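Local coordinates for protein techylectin-5A (Tachypleus tridentatus, PDB 1JC9) that recognises acetyl group-containing substances on cell surfaces and agglutinates bacteria and human erythrocytes as a lectin of horseshoe crab innate immunity, at residues 182-187 against 213-218. Residues are numbered along the deposited sequence; the frame is centred on the assembly and turned at random.
Sequences NSFGRH and GWWYDR. With NAG (2-acetamido-2-deoxy-beta-D-glucopyranose), chain B.
H187 ties its loop to W215 by one nearly straight hydrogen bond, ND1 giving its proton to W215 O at 2.7 Å (166°). The acceptor lies in the imidazole plane, although the donor stands above the carbonyl plane. The chain makes an inverse gamma turn about W215, and H187 CG, lying beside the backbone N (chi1 -65°), brings the ring to this carbonyl.

Aromatic packing continues the join. W214 sets the pyrrole edge of its indole against one face of the H187 ring in a T-shaped pair, W214 NE1 sitting over the ring centre, with planes 79° apart. F184 meets the six-membered ring of the same indole obliquely, CE1 to W214 CZ2 at 3.6 Å, while F184 CZ touches W215 CZ3 at 4.1 Å. L171 of strand 171-172 packs against F184, H187 and W215.

Charge and water join R186 and D217. D217 OD1 lies 3.8 Å from R186 NE, a long salt bridge of charge alone, since no N-H points at the carboxylate; buried NE has no hydrogen-bond partner. A water links R186 O to D217 OD1. R186 bends at chi3; its NH2 hydrogen-bonds NAG O1 at 3.0 Å, NH1 more weakly. These packed loops of the fibrinogen-like domain are consistent with placing the R186 guanidinium and R218 backbone at the acetyl-sugar pocket.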
loop_
_atom_site.group_PDB
_atom_site.type_symbol
_atom_site.label_atom_id
_atom_site.label_comp_id
_atom_site.label_asym_id
_atom_site.label_seq_id
_atom_site.Cartn_x
_atom_site.Cartn_y
_atom_site.Cartn_z
ATOM N N ASN A 182 6.382 7.342 -12.450
ATOM C CA ASN A 182 6.861 7.496 -11.083
ATOM C C ASN A 182 6.044 8.488 -10.257
ATOM O O ASN A 182 6.447 9.636 -10.088
ATOM C CB ASN A 182 8.324 7.937 -11.118
ATOM C CG ASN A 182 8.966 7.947 -9.750
ATOM O OD1 ASN A 182 8.340 7.589 -8.751
ATOM N ND2 ASN A 182 10.228 8.353 -9.695
ATOM N N SER A 183 4.907 8.048 -9.724
ATOM C CA SER A 183 4.071 8.939 -8.924
ATOM C C SER A 183 4.145 8.691 -7.414
ATOM O O SER A 183 3.414 9.319 -6.650
ATOM C CB SER A 183 2.614 8.860 -9.386
ATOM O OG SER A 183 2.474 9.343 -10.716
ATOM N N PHE A 184 5.016 7.784 -6.982
ATOM C CA PHE A 184 5.172 7.501 -5.552
ATOM C C PHE A 184 6.484 8.126 -5.077
ATOM O O PHE A 184 6.667 8.417 -3.890
ATOM C CB PHE A 184 5.202 5.984 -5.312
ATOM C CG PHE A 184 5.080 5.580 -3.861
ATOM C CD1 PHE A 184 4.027 6.041 -3.076
ATOM C CD2 PHE A 184 5.984 4.683 -3.299
ATOM C CE1 PHE A 184 3.871 5.611 -1.757
ATOM C CE2 PHE A 184 5.836 4.243 -1.978
ATOM C CZ PHE A 184 4.776 4.708 -1.209
ATOM N N GLY A 185 7.388 8.346 -6.026
ATOM C CA GLY A 185 8.689 8.910 -5.713
ATOM C C GLY A 185 8.696 10.177 -4.879
ATOM O O GLY A 185 9.509 10.309 -3.964
ATOM N N ARG A 186 7.797 11.110 -5.175
ATOM C CA ARG A 186 7.769 12.367 -4.436
ATOM C C ARG A 186 7.427 12.198 -2.960
ATOM O O ARG A 186 7.675 13.091 -2.150
ATOM C CB ARG A 186 6.780 13.345 -5.078
ATOM C CG ARG A 186 7.025 14.799 -4.683
ATOM C CD ARG A 186 6.161 15.772 -5.481
ATOM N NE ARG A 186 4.780 15.835 -5.006
ATOM C CZ ARG A 186 3.838 16.594 -5.561
ATOM N NH1 ARG A 186 4.124 17.352 -6.613
ATOM N NH2 ARG A 186 2.610 16.610 -5.058
ATOM N N HIS A 187 6.872 11.048 -2.606
ATOM C CA HIS A 187 6.481 10.790 -1.225
ATOM C C HIS A 187 7.618 10.304 -0.335
ATOM O O HIS A 187 7.492 10.277 0.888
ATOM C CB HIS A 187 5.314 9.801 -1.223
ATOM C CG HIS A 187 4.076 10.359 -1.850
ATOM N ND1 HIS A 187 3.184 11.150 -1.154
ATOM C CD2 HIS A 187 3.631 10.326 -3.128
ATOM C CE1 HIS A 187 2.247 11.581 -1.979
ATOM N NE2 HIS A 187 2.495 11.097 -3.184
ATOM N N GLY A 213 -5.192 7.887 4.242
ATOM C CA GLY A 213 -4.098 7.798 5.186
ATOM C C GLY A 213 -2.942 7.554 4.233
ATOM O O GLY A 213 -2.908 6.523 3.559
ATOM N N TRP A 214 -1.993 8.480 4.166
ATOM C CA TRP A 214 -0.901 8.339 3.212
ATOM C C TRP A 214 0.289 9.175 3.657
ATOM O O TRP A 214 0.186 9.957 4.605
ATOM C CB TRP A 214 -1.413 8.833 1.850
ATOM C CG TRP A 214 -0.672 8.350 0.634
ATOM C CD1 TRP A 214 0.070 9.110 -0.231
ATOM C CD2 TRP A 214 -0.660 7.019 0.108
ATOM N NE1 TRP A 214 0.537 8.332 -1.265
ATOM C CE2 TRP A 214 0.104 7.045 -1.081
ATOM C CE3 TRP A 214 -1.224 5.805 0.526
ATOM C CZ2 TRP A 214 0.319 5.902 -1.859
ATOM C CZ3 TRP A 214 -1.008 4.667 -0.249
ATOM C CH2 TRP A 214 -0.244 4.726 -1.427
ATOM N N TRP A 215 1.418 9.007 2.973
ATOM C CA TRP A 215 2.624 9.775 3.275
ATOM C C TRP A 215 2.527 11.067 2.459
ATOM O O TRP A 215 3.331 11.318 1.560
ATOM C CB TRP A 215 3.871 8.979 2.872
ATOM C CG TRP A 215 4.045 7.695 3.640
ATOM C CD1 TRP A 215 4.668 7.536 4.849
ATOM C CD2 TRP A 215 3.544 6.399 3.274
ATOM N NE1 TRP A 215 4.584 6.224 5.256
ATOM C CE2 TRP A 215 3.900 5.505 4.309
ATOM C CE3 TRP A 215 2.829 5.908 2.172
ATOM C CZ2 TRP A 215 3.565 4.146 4.276
ATOM C CZ3 TRP A 215 2.493 4.556 2.139
ATOM C CH2 TRP A 215 2.863 3.691 3.187
ATOM N N TYR A 216 1.526 11.876 2.781
ATOM C CA TYR A 216 1.278 13.129 2.081
ATOM C C TYR A 216 2.408 14.148 2.143
ATOM O O TYR A 216 3.080 14.296 3.167
ATOM C CB TYR A 216 -0.005 13.772 2.608
ATOM C CG TYR A 216 -1.269 13.038 2.222
ATOM C CD1 TYR A 216 -1.648 12.926 0.883
ATOM C CD2 TYR A 216 -2.106 12.486 3.193
ATOM C CE1 TYR A 216 -2.829 12.287 0.518
ATOM C CE2 TYR A 216 -3.292 11.842 2.838
ATOM C CZ TYR A 216 -3.644 11.752 1.495
ATOM O OH TYR A 216 -4.817 11.137 1.127
ATOM N N ASP A 217 2.591 14.851 1.029
ATOM C CA ASP A 217 3.613 15.885 0.891
ATOM C C ASP A 217 2.922 17.245 0.788
ATOM O O ASP A 217 2.638 17.878 1.804
ATOM C CB ASP A 217 4.446 15.635 -0.369
ATOM C CG ASP A 217 5.557 16.651 -0.547
ATOM O OD1 ASP A 217 6.219 16.621 -1.610
ATOM O OD2 ASP A 217 5.773 17.475 0.372
ATOM N N ARG A 218 2.636 17.672 -0.444
ATOM C CA ARG A 218 1.981 18.956 -0.707
ATOM C C ARG A 218 1.111 18.946 -1.972
ATOM O O ARG A 218 1.254 19.843 -2.802
ATOM C CB ARG A 218 3.029 20.050 -0.898
ATOM C CG ARG A 218 3.793 20.494 0.324
ATOM C CD ARG A 218 5.029 21.267 -0.136
ATOM N NE ARG A 218 5.490 22.256 0.836
ATOM C CZ ARG A 218 4.856 23.395 1.102
ATOM N NH1 ARG A 218 3.725 23.697 0.471
ATOM N NH2 ARG A 218 5.354 24.238 1.996
HETATM C C1 NAG B . 0.259 19.190 -7.166
HETATM C C2 NAG B . -0.828 19.463 -6.024
HETATM C C3 NAG B . -1.303 20.961 -6.146
HETATM C C4 NAG B . -0.079 21.810 -5.887
HETATM C C5 NAG B . 0.997 21.474 -6.981
HETATM C C6 NAG B . 2.287 22.274 -6.773
HETATM C C7 NAG B . -2.162 17.601 -5.254
HETATM C C8 NAG B . -3.304 16.641 -5.372
HETATM N N2 NAG B . -1.974 18.564 -6.227
HETATM O O1 NAG B . 0.778 17.823 -7.153
HETATM O O3 NAG B . -2.272 21.272 -5.146
HETATM O O4 NAG B . -0.440 23.235 -5.971
HETATM O O5 NAG B . 1.395 20.068 -6.975
HETATM O O6 NAG B . 3.141 21.820 -7.869
HETATM O O7 NAG B . -1.408 17.489 -4.256
HETATM O O HOH W 1 8.731 15.826 -1.479
#